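Local coordinates for protein thioredoxin reductase (Streptococcus pyogenes, PDB 5UWY) that probably catalyses the NADPH-dependent reduction of thioredoxin, using bound FAD and a redox-active cysteine pair, at residues A24-Q35 against F73-V82. Residues are numbered along the deposited sequence; the frame is centred on the assembly and turned at random.
With FAD (flavin-adenine dinucleotide), chain B.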
loop_
_atom_site.group_PDB
_atom_site.type_symbol
_atom_site.label_atom_id
_atom_site.label_comp_id
_atom_site.label_asym_id
_atom_site.label_seq_id
_atom_site.Cartn_x
_atom_site.Cartn_y
_atom_site.Cartn_z
ATOM N N ALA A 24 2.823 -14.557 -8.241
ATOM C CA ALA A 24 2.381 -15.420 -9.330
ATOM C C ALA A 24 2.517 -14.721 -10.676
ATOM O O ALA A 24 2.925 -15.342 -11.665
ATOM C CB ALA A 24 0.938 -15.861 -9.100
ATOM N N ARG A 25 2.182 -13.429 -10.732
ATOM C CA ARG A 25 2.326 -12.678 -11.974
ATOM C C ARG A 25 3.762 -12.703 -12.480
ATOM O O ARG A 25 3.993 -12.610 -13.690
ATOM C CB ARG A 25 1.856 -11.236 -11.775
ATOM C CG ARG A 25 1.562 -10.494 -13.064
ATOM C CD ARG A 25 0.658 -9.301 -12.813
ATOM N NE ARG A 25 0.317 -8.604 -14.050
ATOM C CZ ARG A 25 1.054 -7.643 -14.593
ATOM N NH1 ARG A 25 2.180 -7.254 -14.009
ATOM N NH2 ARG A 25 0.667 -7.068 -15.723
ATOM N N SER A 26 4.733 -12.834 -11.577
ATOM C CA SER A 26 6.135 -12.972 -11.945
ATOM C C SER A 26 6.504 -14.398 -12.342
ATOM O O SER A 26 7.698 -14.710 -12.418
ATOM C CB SER A 26 7.033 -12.506 -10.794
ATOM O OG SER A 26 6.483 -11.371 -10.148
ATOM N N ASN A 27 5.510 -15.257 -12.582
ATOM C CA ASN A 27 5.719 -16.626 -13.061
ATOM C C ASN A 27 6.461 -17.468 -12.022
ATOM O O ASN A 27 7.517 -18.050 -12.286
ATOM C CB ASN A 27 6.459 -16.633 -14.404
ATOM C CG ASN A 27 5.873 -17.618 -15.389
ATOM O OD1 ASN A 27 4.673 -17.599 -15.664
ATOM N ND2 ASN A 27 6.717 -18.495 -15.924
ATOM N N LEU A 28 5.882 -17.529 -10.826
ATOM C CA LEU A 28 6.413 -18.339 -9.740
ATOM C C LEU A 28 5.317 -19.243 -9.193
ATOM O O LEU A 28 4.126 -18.919 -9.262
ATOM C CB LEU A 28 6.986 -17.469 -8.610
ATOM C CG LEU A 28 8.086 -16.475 -8.990
ATOM C CD1 LEU A 28 8.494 -15.645 -7.782
ATOM C CD2 LEU A 28 9.286 -17.195 -9.583
ATOM N N SER A 29 5.732 -20.388 -8.656
ATOM C CA SER A 29 4.806 -21.331 -8.033
ATOM C C SER A 29 4.311 -20.748 -6.715
ATOM O O SER A 29 5.089 -20.580 -5.770
ATOM C CB SER A 29 5.491 -22.676 -7.817
ATOM O OG SER A 29 6.325 -22.996 -8.917
ATOM N N VAL A 30 3.020 -20.438 -6.645
ATOM C CA VAL A 30 2.439 -19.748 -5.501
ATOM C C VAL A 30 1.244 -20.540 -4.994
ATOM O O VAL A 30 0.361 -20.921 -5.777
ATOM C CB VAL A 30 2.011 -18.313 -5.856
ATOM C CG1 VAL A 30 1.350 -17.652 -4.658
ATOM C CG2 VAL A 30 3.206 -17.509 -6.337
ATOM N N ALA A 31 1.205 -20.775 -3.686
ATOM C CA ALA A 31 0.008 -21.345 -3.088
ATOM C C ALA A 31 -0.303 -20.613 -1.795
ATOM O O ALA A 31 0.606 -20.233 -1.053
ATOM C CB ALA A 31 0.162 -22.846 -2.832
ATOM N N ILE A 32 -1.592 -20.403 -1.538
ATOM C CA ILE A 32 -2.057 -19.784 -0.301
ATOM C C ILE A 32 -2.677 -20.865 0.570
ATOM O O ILE A 32 -3.590 -21.569 0.127
ATOM C CB ILE A 32 -3.079 -18.668 -0.582
ATOM C CG1 ILE A 32 -2.503 -17.615 -1.528
ATOM C CG2 ILE A 32 -3.541 -18.031 0.720
ATOM C CD1 ILE A 32 -3.532 -16.602 -1.990
ATOM N N ILE A 33 -2.199 -20.999 1.806
ATOM C CA ILE A 33 -2.850 -21.865 2.788
ATOM C C ILE A 33 -3.805 -20.996 3.593
ATOM O O ILE A 33 -3.374 -20.097 4.325
ATOM C CB ILE A 33 -1.857 -22.576 3.718
ATOM C CG1 ILE A 33 -1.063 -23.663 2.980
ATOM C CG2 ILE A 33 -2.627 -23.200 4.893
ATOM C CD1 ILE A 33 0.303 -23.231 2.521
ATOM N N GLU A 34 -5.106 -21.261 3.473
ATOM C CA GLU A 34 -6.111 -20.457 4.153
ATOM C C GLU A 34 -7.063 -21.324 4.958
ATOM O O GLU A 34 -7.624 -22.297 4.442
ATOM C CB GLU A 34 -6.933 -19.600 3.187
ATOM C CG GLU A 34 -7.717 -18.506 3.905
ATOM C CD GLU A 34 -6.986 -17.956 5.128
ATOM O OE1 GLU A 34 -6.379 -16.866 5.029
ATOM O OE2 GLU A 34 -7.097 -18.569 6.212
ATOM N N GLN A 35 -7.265 -20.937 6.215
ATOM C CA GLN A 35 -8.265 -21.532 7.096
ATOM C C GLN A 35 -9.572 -20.768 6.878
ATOM O O GLN A 35 -9.815 -19.708 7.462
ATOM C CB GLN A 35 -7.773 -21.478 8.539
ATOM C CG GLN A 35 -8.825 -21.460 9.637
ATOM C CD GLN A 35 -8.346 -20.687 10.855
ATOM O OE1 GLN A 35 -7.225 -20.882 11.328
ATOM N NE2 GLN A 35 -9.192 -19.798 11.363
ATOM N N PHE A 73 -3.808 -16.322 -12.709
ATOM C CA PHE A 73 -2.360 -16.380 -12.543
ATOM C C PHE A 73 -1.874 -17.657 -11.859
ATOM O O PHE A 73 -0.739 -17.692 -11.368
ATOM C CB PHE A 73 -1.857 -15.169 -11.759
ATOM C CG PHE A 73 -1.967 -13.865 -12.499
ATOM C CD1 PHE A 73 -1.345 -13.698 -13.724
ATOM C CD2 PHE A 73 -2.649 -12.792 -11.945
ATOM C CE1 PHE A 73 -1.430 -12.497 -14.402
ATOM C CE2 PHE A 73 -2.727 -11.582 -12.618
ATOM C CZ PHE A 73 -2.121 -11.439 -13.849
ATOM N N ASN A 74 -2.712 -18.695 -11.795
ATOM C CA ASN A 74 -2.299 -20.028 -11.327
ATOM C C ASN A 74 -1.952 -20.061 -9.843
ATOM O O ASN A 74 -1.150 -20.887 -9.401
ATOM C CB ASN A 74 -1.117 -20.563 -12.140
ATOM C CG ASN A 74 -1.558 -21.461 -13.259
ATOM O OD1 ASN A 74 -1.894 -20.997 -14.347
ATOM N ND2 ASN A 74 -1.549 -22.765 -13.006
ATOM N N VAL A 75 -2.572 -19.196 -9.049
ATOM C CA VAL A 75 -2.398 -19.278 -7.606
ATOM C C VAL A 75 -3.173 -20.484 -7.102
ATOM O O VAL A 75 -4.389 -20.576 -7.296
ATOM C CB VAL A 75 -2.876 -17.996 -6.920
ATOM C CG1 VAL A 75 -2.758 -18.137 -5.405
ATOM C CG2 VAL A 75 -2.074 -16.802 -7.417
ATOM N N GLU A 76 -2.476 -21.430 -6.480
ATOM C CA GLU A 76 -3.173 -22.610 -5.980
ATOM C C GLU A 76 -3.650 -22.356 -4.552
ATOM O O GLU A 76 -2.866 -21.951 -3.685
ATOM C CB GLU A 76 -2.309 -23.867 -6.065
ATOM C CG GLU A 76 -2.947 -25.079 -5.393
ATOM C CD GLU A 76 -4.095 -25.676 -6.201
ATOM O OE1 GLU A 76 -4.569 -26.785 -5.864
ATOM O OE2 GLU A 76 -4.527 -25.035 -7.182
ATOM N N ASN A 77 -4.950 -22.557 -4.319
ATOM C CA ASN A 77 -5.569 -22.298 -3.024
ATOM C C ASN A 77 -5.703 -23.616 -2.267
ATOM O O ASN A 77 -6.310 -24.575 -2.766
ATOM C CB ASN A 77 -6.931 -21.631 -3.204
ATOM C CG ASN A 77 -6.820 -20.150 -3.507
ATOM O OD1 ASN A 77 -6.823 -19.742 -4.670
ATOM N ND2 ASN A 77 -6.722 -19.337 -2.462
ATOM N N ILE A 78 -5.143 -23.650 -1.062
ATOM C CA ILE A 78 -5.061 -24.854 -0.247
ATOM C C ILE A 78 -5.696 -24.559 1.102
ATOM O O ILE A 78 -5.269 -23.633 1.803
ATOM C CB ILE A 78 -3.609 -25.322 -0.059
ATOM C CG1 ILE A 78 -2.935 -25.525 -1.414
ATOM C CG2 ILE A 78 -3.566 -26.589 0.766
ATOM C CD1 ILE A 78 -1.473 -25.911 -1.322
ATOM N N TYR A 79 -6.718 -25.331 1.462
ATOM C CA TYR A 79 -7.269 -25.227 2.804
ATOM C C TYR A 79 -6.317 -25.858 3.809
ATOM O O TYR A 79 -5.749 -26.927 3.570
ATOM C CB TYR A 79 -8.634 -25.906 2.904
ATOM C CG TYR A 79 -8.965 -26.283 4.332
ATOM C CD1 TYR A 79 -9.388 -25.321 5.242
ATOM C CD2 TYR A 79 -8.828 -27.593 4.781
ATOM C CE1 TYR A 79 -9.675 -25.652 6.553
ATOM C CE2 TYR A 79 -9.113 -27.932 6.091
ATOM C CZ TYR A 79 -9.536 -26.958 6.971
ATOM O OH TYR A 79 -9.824 -27.289 8.274
ATOM N N GLY A 80 -6.158 -25.190 4.947
ATOM C CA GLY A 80 -5.349 -25.715 6.024
ATOM C C GLY A 80 -5.198 -24.735 7.166
ATOM O O GLY A 80 -5.355 -23.526 6.979
ATOM N N ILE A 81 -4.906 -25.243 8.359
ATOM C CA ILE A 81 -4.625 -24.417 9.529
ATOM C C ILE A 81 -3.186 -24.703 9.943
ATOM O O ILE A 81 -2.887 -25.780 10.479
ATOM C CB ILE A 81 -5.614 -24.679 10.674
ATOM C CG1 ILE A 81 -7.042 -24.754 10.130
ATOM C CG2 ILE A 81 -5.507 -23.585 11.733
ATOM C CD1 ILE A 81 -7.932 -25.738 10.847
ATOM N N VAL A 82 -2.296 -23.744 9.686
ATOM C CA VAL A 82 -0.867 -23.958 9.867
ATOM C C VAL A 82 -0.549 -24.026 11.354
ATOM O O VAL A 82 -0.895 -23.123 12.125
ATOM C CB VAL A 82 -0.063 -22.853 9.173
ATOM C CG1 VAL A 82 1.431 -23.038 9.418
ATOM C CG2 VAL A 82 -0.356 -22.848 7.686
HETATM P PA FAD B . -6.204 -10.517 7.822
HETATM O O1A FAD B . -7.080 -10.170 6.674
HETATM O O2A FAD B . -6.813 -10.345 9.216
HETATM O O5B FAD B . -5.695 -11.985 7.712
HETATM C C5B FAD B . -6.354 -13.055 8.419
HETATM C C4B FAD B . -6.339 -14.299 7.574
HETATM O O4B FAD B . -5.352 -15.220 8.096
HETATM C C3B FAD B . -7.669 -15.057 7.527
HETATM O O3B FAD B . -8.015 -15.420 6.194
HETATM C C2B FAD B . -7.407 -16.274 8.418
HETATM O O2B FAD B . -8.191 -17.389 8.004
HETATM C C1B FAD B . -5.922 -16.504 8.148
HETATM N N9A FAD B . -5.224 -17.296 9.162
HETATM C C8A FAD B . -4.891 -16.925 10.439
HETATM N N7A FAD B . -4.259 -17.851 11.123
HETATM C C5A FAD B . -4.168 -18.904 10.227
HETATM C C6A FAD B . -3.603 -20.192 10.336
HETATM N N6A FAD B . -3.004 -20.647 11.437
HETATM N N1A FAD B . -3.682 -21.000 9.253
HETATM C C2A FAD B . -4.280 -20.547 8.150
HETATM N N3A FAD B . -4.843 -19.357 7.934
HETATM C C4A FAD B . -4.753 -18.580 9.019
HETATM N N1 FAD B . -10.116 -2.143 6.741
HETATM C C2 FAD B . -10.190 -0.977 6.033
HETATM O O2 FAD B . -9.362 -0.693 5.160
HETATM N N3 FAD B . -11.219 -0.086 6.289
HETATM C C4 FAD B . -12.219 -0.246 7.224
HETATM O O4 FAD B . -13.082 0.619 7.360
HETATM C C4X FAD B . -12.129 -1.485 7.974
HETATM N N5 FAD B . -13.035 -1.717 8.882
HETATM C C5X FAD B . -12.950 -2.897 9.601
HETATM C C6 FAD B . -13.914 -3.156 10.574
HETATM C C7 FAD B . -13.878 -4.325 11.323
HETATM C C7M FAD B . -14.938 -4.569 12.366
HETATM C C8 FAD B . -12.856 -5.262 11.098
HETATM C C8M FAD B . -12.789 -6.539 11.893
HETATM C C9 FAD B . -11.891 -5.007 10.127
HETATM C C9A FAD B . -11.930 -3.835 9.379
HETATM N N10 FAD B . -10.959 -3.537 8.398
HETATM C C10 FAD B . -11.039 -2.372 7.664
HETATM C "C1'" FAD B . -9.883 -4.495 8.086
HETATM C "C2'" FAD B . -8.535 -4.144 8.708
HETATM O "O2'" FAD B . -7.809 -3.241 7.874
HETATM C "C3'" FAD B . -7.714 -5.424 8.871
HETATM O "O3'" FAD B . -6.649 -5.141 9.769
HETATM C "C4'" FAD B . -7.131 -6.022 7.585
HETATM O "O4'" FAD B . -8.165 -6.670 6.844
HETATM C "C5'" FAD B . -6.015 -7.008 7.868
HETATM O "O5'" FAD B . -5.518 -7.544 6.622
HETATM P P FAD B . -4.418 -8.678 6.601
HETATM O O1P FAD B . -3.071 -8.080 7.018
HETATM O O2P FAD B . -4.366 -9.413 5.312
HETATM O O3P FAD B . -4.873 -9.657 7.769
#
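I33 and I78 sit abreast on neighbouring parallel strands, 30-34 and 76-79, with their side chains on the same face of the sheet as A31. The CD1 of I78 rests on A31 CB at 3.8 Å. I33 sends CG2, anti to its own backbone N, toward the loop residues G80 to V82, where it meets V82 CG2 at 3.6 Å, the I33 and V82 side chains crossing at about a right angle. Five backbone bonds join the strands, from E76 N to V30 O at one end to G80 N to E34 O at the other. The three between, I32 N to E76 O, I78 N to I32 O and E34 N to I78 O, are each 2.9 Å. This is the edge of the FAD-binding Rossmann-type sheet, in which strand 76-79 is outermost within the chain and 30-34 lies next to strand 5-10. As is usual in such folds, the cofactor gathers at the C-terminal ends of the strands. E34 turns its carboxylate to the adenosine ribose, OE1 facing O3B and OE2 facing O2B at modelled distances too short to be taken literally; S12 N also bonds to OE1. V82 N donates to adenine N1A at 3.1 Å. At the other end R25 CG makes a CH-pi contact over one face of the F73 ring. The R25 chain, extended from CG to NE, places a guanidinium at 89° to the ring, and its NH1 hydrogen-bonds C136 O of the second subunit.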